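Long-range contact in germination protein YpeB (Bacillus megaterium QM B1551, PDB 5BOI), which takes part in the germination of Bacillus spores, its C-terminal PepSY-containing portion, the part crystallised here, probably having an inhibitory role: residues A88-F101 with M137-A151. Residues are numbered along the deposited sequence; the frame is centred on the assembly and turned at random. Where two conformers were deposited one is given.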
loop_
_atom_site.group_PDB
_atom_site.type_symbol
_atom_site.label_atom_id
_atom_site.label_comp_id
_atom_site.label_asym_id
_atom_site.label_seq_id
_atom_site.Cartn_x
_atom_site.Cartn_y
_atom_site.Cartn_z
ATOM N N ALA A 88 10.229 -8.756 7.360
ATOM C CA ALA A 88 9.408 -7.559 7.521
ATOM C C ALA A 88 8.232 -7.638 6.544
ATOM O O ALA A 88 7.117 -7.274 6.895
ATOM C CB ALA A 88 10.222 -6.302 7.290
ATOM N N MET A 89 8.514 -8.117 5.331
ATOM C CA MET A 89 7.506 -8.291 4.275
ATOM C C MET A 89 6.352 -9.141 4.794
ATOM O O MET A 89 5.179 -8.810 4.607
ATOM C CB MET A 89 8.115 -8.966 3.040
ATOM C CG MET A 89 9.194 -8.174 2.320
ATOM S SD MET A 89 9.871 -9.009 0.863
ATOM C CE MET A 89 11.212 -7.950 0.402
ATOM N N ASN A 90 6.708 -10.242 5.447
ATOM C CA ASN A 90 5.717 -11.183 5.971
ATOM C C ASN A 90 4.863 -10.587 7.074
ATOM O O ASN A 90 3.643 -10.808 7.115
ATOM C CB ASN A 90 6.405 -12.452 6.480
ATOM C CG ASN A 90 6.969 -13.284 5.354
ATOM O OD1 ASN A 90 6.538 -13.157 4.205
ATOM N ND2 ASN A 90 7.935 -14.141 5.671
ATOM N N LYS A 91 5.515 -9.845 7.963
ATOM C CA LYS A 91 4.844 -9.158 9.057
ATOM C C LYS A 91 3.872 -8.089 8.561
ATOM O O LYS A 91 2.771 -7.932 9.111
ATOM C CB LYS A 91 5.879 -8.541 9.983
ATOM C CG LYS A 91 6.700 -9.595 10.740
ATOM C CD LYS A 91 7.496 -8.971 11.870
ATOM C CE LYS A 91 8.073 -10.044 12.796
ATOM N NZ LYS A 91 9.012 -10.976 12.113
ATOM N N ALA A 92 4.275 -7.393 7.505
ATOM C CA ALA A 92 3.419 -6.387 6.869
ATOM C C ALA A 92 2.176 -7.068 6.281
ATOM O O ALA A 92 1.046 -6.623 6.477
ATOM C CB ALA A 92 4.183 -5.624 5.799
ATOM N N THR A 93 2.396 -8.163 5.572
ATOM C CA THR A 93 1.280 -8.892 4.971
ATOM C C THR A 93 0.302 -9.367 6.060
ATOM O O THR A 93 -0.921 -9.225 5.923
ATOM C CB THR A 93 1.797 -10.083 4.151
ATOM O OG1 THR A 93 2.677 -9.593 3.111
ATOM C CG2 THR A 93 0.621 -10.887 3.558
ATOM N N LYS A 94 0.841 -9.892 7.159
ATOM C CA LYS A 94 0.004 -10.411 8.245
ATOM C C LYS A 94 -0.794 -9.297 8.909
ATOM O O LYS A 94 -1.974 -9.463 9.239
ATOM C CB LYS A 94 0.857 -11.108 9.308
ATOM C CG LYS A 94 0.022 -11.584 10.513
ATOM C CD LYS A 94 0.881 -11.990 11.704
ATOM C CE LYS A 94 0.018 -12.522 12.869
ATOM N NZ LYS A 94 -1.131 -13.366 12.414
ATOM N N PHE A 95 -0.133 -8.162 9.105
ATOM C CA PHE A 95 -0.762 -7.011 9.733
ATOM C C PHE A 95 -2.012 -6.597 8.952
ATOM O O PHE A 95 -3.085 -6.423 9.545
ATOM C CB PHE A 95 0.215 -5.838 9.817
ATOM C CG PHE A 95 -0.388 -4.592 10.393
ATOM C CD1 PHE A 95 -0.426 -4.399 11.761
ATOM C CD2 PHE A 95 -0.909 -3.611 9.570
ATOM C CE1 PHE A 95 -0.974 -3.255 12.297
ATOM C CE2 PHE A 95 -1.466 -2.457 10.110
ATOM C CZ PHE A 95 -1.493 -2.288 11.484
ATOM N N LEU A 96 -1.872 -6.476 7.631
ATOM C CA LEU A 96 -3.000 -6.063 6.790
ATOM C C LEU A 96 -4.173 -7.024 6.943
ATOM O O LEU A 96 -5.301 -6.592 7.164
ATOM C CB LEU A 96 -2.595 -5.959 5.317
ATOM C CG LEU A 96 -1.655 -4.784 5.015
ATOM C CD1 LEU A 96 -1.133 -4.828 3.600
ATOM C CD2 LEU A 96 -2.385 -3.481 5.287
ATOM N N LYS A 97 -3.895 -8.319 6.845
ATOM C CA LYS A 97 -4.939 -9.327 6.960
ATOM C C LYS A 97 -5.575 -9.302 8.347
ATOM O O LYS A 97 -6.781 -9.482 8.480
ATOM C CB LYS A 97 -4.375 -10.715 6.644
ATOM C CG LYS A 97 -3.638 -10.763 5.314
ATOM C CD LYS A 97 -3.886 -12.036 4.550
ATOM C CE LYS A 97 -3.843 -11.781 3.051
ATOM N NZ LYS A 97 -4.913 -10.841 2.609
ATOM N N ASP A 98 -4.768 -9.067 9.377
ATOM C CA ASP A 98 -5.286 -8.997 10.745
ATOM C C ASP A 98 -6.156 -7.766 10.996
ATOM O O ASP A 98 -6.933 -7.744 11.958
ATOM C CB ASP A 98 -4.146 -9.013 11.774
ATOM C CG ASP A 98 -3.444 -10.355 11.858
ATOM O OD1 ASP A 98 -4.014 -11.357 11.383
ATOM O OD2 ASP A 98 -2.331 -10.413 12.418
ATOM N N HIS A 99 -6.035 -6.748 10.149
ATOM C CA HIS A 99 -6.751 -5.500 10.392
ATOM C C HIS A 99 -7.745 -5.152 9.293
ATOM O O HIS A 99 -7.957 -3.977 9.001
ATOM C CB HIS A 99 -5.759 -4.356 10.597
ATOM C CG HIS A 99 -4.999 -4.458 11.881
ATOM N ND1 HIS A 99 -3.894 -5.270 12.028
ATOM C CD2 HIS A 99 -5.220 -3.900 13.094
ATOM C CE1 HIS A 99 -3.448 -5.185 13.267
ATOM N NE2 HIS A 99 -4.236 -4.360 13.937
ATOM N N ARG A 100 -8.330 -6.184 8.683
ATOM C CA ARG A 100 -9.449 -6.066 7.742
ATOM C C ARG A 100 -9.089 -5.462 6.387
ATOM O O ARG A 100 -9.971 -5.018 5.654
ATOM C CB ARG A 100 -10.598 -5.254 8.357
ATOM C CG ARG A 100 -11.423 -6.018 9.378
ATOM C CD ARG A 100 -12.345 -5.093 10.167
ATOM N NE ARG A 100 -12.673 -3.871 9.435
ATOM C CZ ARG A 100 -13.216 -2.792 9.992
ATOM N NH1 ARG A 100 -13.478 -1.722 9.253
ATOM N NH2 ARG A 100 -13.499 -2.785 11.287
ATOM N N PHE A 101 -7.802 -5.447 6.057
ATOM C CA PHE A 101 -7.379 -5.067 4.714
ATOM C C PHE A 101 -7.096 -6.335 3.945
ATOM O O PHE A 101 -5.975 -6.843 3.960
ATOM C CB PHE A 101 -6.151 -4.154 4.747
ATOM C CG PHE A 101 -6.449 -2.772 5.235
ATOM C CD1 PHE A 101 -6.868 -1.791 4.356
ATOM C CD2 PHE A 101 -6.333 -2.459 6.580
ATOM C CE1 PHE A 101 -7.152 -0.514 4.800
ATOM C CE2 PHE A 101 -6.621 -1.181 7.035
ATOM C CZ PHE A 101 -7.031 -0.209 6.146
ATOM N N MET A 137 3.090 0.921 3.459
ATOM C CA MET A 137 3.457 0.544 4.825
ATOM C C MET A 137 4.932 0.738 5.052
ATOM O O MET A 137 5.730 0.517 4.142
ATOM C CB MET A 137 3.116 -0.907 5.105
ATOM C CG MET A 137 1.703 -1.290 4.830
ATOM S SD MET A 137 1.426 -2.828 5.684
ATOM C CE MET A 137 1.664 -2.325 7.388
ATOM N N LYS A 138 5.284 1.122 6.281
ATOM C CA LYS A 138 6.667 1.228 6.699
ATOM C C LYS A 138 6.788 0.450 8.008
ATOM O O LYS A 138 5.975 0.622 8.923
ATOM C CB LYS A 138 7.100 2.684 6.883
ATOM C CG LYS A 138 7.057 3.501 5.588
ATOM C CD LYS A 138 7.317 4.973 5.841
ATOM C CE LYS A 138 7.118 5.772 4.554
ATOM N NZ LYS A 138 7.249 7.244 4.754
ATOM N N MET A 139 7.775 -0.439 8.059
ATOM C CA MET A 139 7.973 -1.324 9.201
ATOM C C MET A 139 9.326 -1.066 9.847
ATOM O O MET A 139 10.297 -0.800 9.157
ATOM C CB MET A 139 7.898 -2.794 8.777
ATOM C CG MET A 139 6.740 -3.163 7.869
ATOM S SD MET A 139 5.154 -3.006 8.681
ATOM C CE MET A 139 5.220 -4.382 9.818
ATOM N N SER A 140 9.394 -1.162 11.171
ATOM C CA SER A 140 10.678 -1.125 11.861
ATOM C C SER A 140 11.412 -2.433 11.632
ATOM O O SER A 140 10.867 -3.491 11.900
ATOM C CB SER A 140 10.489 -0.922 13.362
ATOM O OG SER A 140 11.722 -1.215 14.031
ATOM N N LEU A 141 12.653 -2.381 11.179
ATOM C CA LEU A 141 13.443 -3.610 11.115
ATOM C C LEU A 141 14.079 -4.003 12.458
ATOM O O LEU A 141 14.790 -5.009 12.521
ATOM C CB LEU A 141 14.520 -3.496 10.039
ATOM C CG LEU A 141 13.972 -3.292 8.610
ATOM C CD1 LEU A 141 15.114 -3.259 7.625
ATOM C CD2 LEU A 141 12.950 -4.361 8.218
ATOM N N GLU A 142 13.825 -3.233 13.519
ATOM C CA GLU A 142 14.338 -3.587 14.858
ATOM C C GLU A 142 13.433 -4.612 15.516
ATOM O O GLU A 142 13.910 -5.530 16.216
ATOM C CB GLU A 142 14.462 -2.341 15.761
ATOM C CG GLU A 142 15.167 -2.567 17.093
ATOM C CD GLU A 142 15.604 -1.254 17.754
ATOM O OE1 GLU A 142 15.282 -1.036 18.938
ATOM O OE2 GLU A 142 16.269 -0.434 17.081
ATOM N N ASP A 143 12.126 -4.458 15.304
ATOM C CA ASP A 143 11.148 -5.315 15.981
ATOM C C ASP A 143 9.960 -5.733 15.124
ATOM O O ASP A 143 9.083 -6.455 15.607
ATOM C CB ASP A 143 10.616 -4.632 17.248
ATOM C CG ASP A 143 10.036 -3.243 16.989
ATOM O OD1 ASP A 143 9.720 -2.890 15.829
ATOM O OD2 ASP A 143 9.901 -2.485 17.975
ATOM N N GLY A 144 9.913 -5.290 13.868
ATOM C CA GLY A 144 8.836 -5.706 12.993
ATOM C C GLY A 144 7.555 -4.921 13.196
ATOM O O GLY A 144 6.527 -5.236 12.591
ATOM N N SER A 145 7.612 -3.882 14.020
ATOM C CA SER A 145 6.431 -3.058 14.275
ATOM C C SER A 145 6.130 -2.130 13.108
ATOM O O SER A 145 7.035 -1.730 12.362
ATOM C CB SER A 145 6.600 -2.220 15.554
ATOM O OG SER A 145 7.772 -1.414 15.507
ATOM N N VAL A 146 4.851 -1.787 12.971
ATOM C CA VAL A 146 4.396 -0.803 11.998
ATOM C C VAL A 146 4.800 0.594 12.470
ATOM O O VAL A 146 4.581 0.945 13.627
ATOM C CB VAL A 146 2.865 -0.877 11.798
ATOM C CG1 VAL A 146 2.398 0.173 10.799
ATOM C CG2 VAL A 146 2.462 -2.265 11.303
ATOM N N ILE A 147 5.418 1.377 11.593
ATOM C CA ILE A 147 5.736 2.762 11.932
ATOM C C ILE A 147 5.168 3.776 10.944
ATOM O O ILE A 147 5.226 4.981 11.177
ATOM C CB ILE A 147 7.248 2.960 12.043
ATOM C CG1 ILE A 147 7.946 2.640 10.728
ATOM C CG2 ILE A 147 7.803 2.087 13.163
ATOM C CD1 ILE A 147 9.473 2.561 10.882
ATOM N N GLY A 148 4.630 3.291 9.831
ATOM C CA GLY A 148 3.972 4.167 8.889
ATOM C C GLY A 148 2.921 3.368 8.141
ATOM O O GLY A 148 3.088 2.158 7.953
ATOM N N PHE A 149 1.836 4.038 7.756
ATOM C CA PHE A 149 0.706 3.403 7.058
ATOM C C PHE A 149 -0.075 4.451 6.275
ATOM O O PHE A 149 -0.316 5.551 6.767
ATOM C CB PHE A 149 -0.203 2.680 8.068
ATOM C CG PHE A 149 -1.469 2.106 7.476
ATOM C CD1 PHE A 149 -1.470 0.848 6.888
ATOM C CD2 PHE A 149 -2.670 2.805 7.552
ATOM C CE1 PHE A 149 -2.634 0.308 6.355
ATOM C CE2 PHE A 149 -3.840 2.266 7.020
ATOM C CZ PHE A 149 -3.818 1.016 6.427
ATOM N N SER A 150 -0.471 4.125 5.046
ATOM C CA SER A 150 -1.350 5.014 4.321
ATOM C C SER A 150 -2.284 4.215 3.438
ATOM O O SER A 150 -1.830 3.511 2.545
ATOM C CB SER A 150 -0.568 5.993 3.465
ATOM O OG SER A 150 -1.461 6.693 2.610
ATOM N N ALA A 151 -3.578 4.318 3.701
ATOM C CA ALA A 151 -4.557 3.668 2.830
ATOM C C ALA A 151 -5.351 4.706 2.052
ATOM O O ALA A 151 -6.490 4.450 1.645
ATOM C CB ALA A 151 -5.492 2.782 3.641
#
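Phe95 and Met137 bury the most surface here, each about 60 Å², followed by Phe149. No hydrogen bond crosses between the segments; the interface is apolar packing of helix 88-98 and the following loop to Phe101 against the hairpin of strands 134-140 and 146-150, continued to Ala151. With CG anti to the backbone N (chi1 177°), the Phe95 ring extends toward Val146. Val146 CG2 lies 3.6 Å from the Phe95 ring centroid and 11° off its normal, a CH-pi contact over the face. On the opposite face, His99 ND1 lies above the rim, fixed by a hydrogen bond to Phe95 O. The Met137 thioether packs against three helix residues: a bend at its last torsion carries CE to 3.6 Å from Phe95 CD2, while SD rests 3.7 Å from Leu96 CG and also touches Ala92 CB. A leucine in place of Phe95 would probably cost Val146 CG2 its aromatic face and deprive the Met137 methyl of its flat neighbour. Phe149 directs its ring edge at the face of Phe101 in an offset edge-to-face pair, with planes at 64°. Leu96 CD2 lies in the Phe149 ring plane at its edge, 3.9 Å from Phe149 CE1. Toward the hairpin turn, Ala88 CB presses tightly on Leu141 CD2 at 3.5 Å. The axes of segments 88-98 and 137-140 come within 9.1 Å, running obliquely, closer to antiparallel than to parallel. A helix laid on antiparallel strands is consistent with a PepSY-type domain. Strand 115-123 flanks strand 134-140, its Phe118 touching Met139 and its Phe120 touching Leu96, while strand 69-74 pairs with 146-150 and Phe22 of helix 12-22 packs edge-to-face with Phe95 and Phe149.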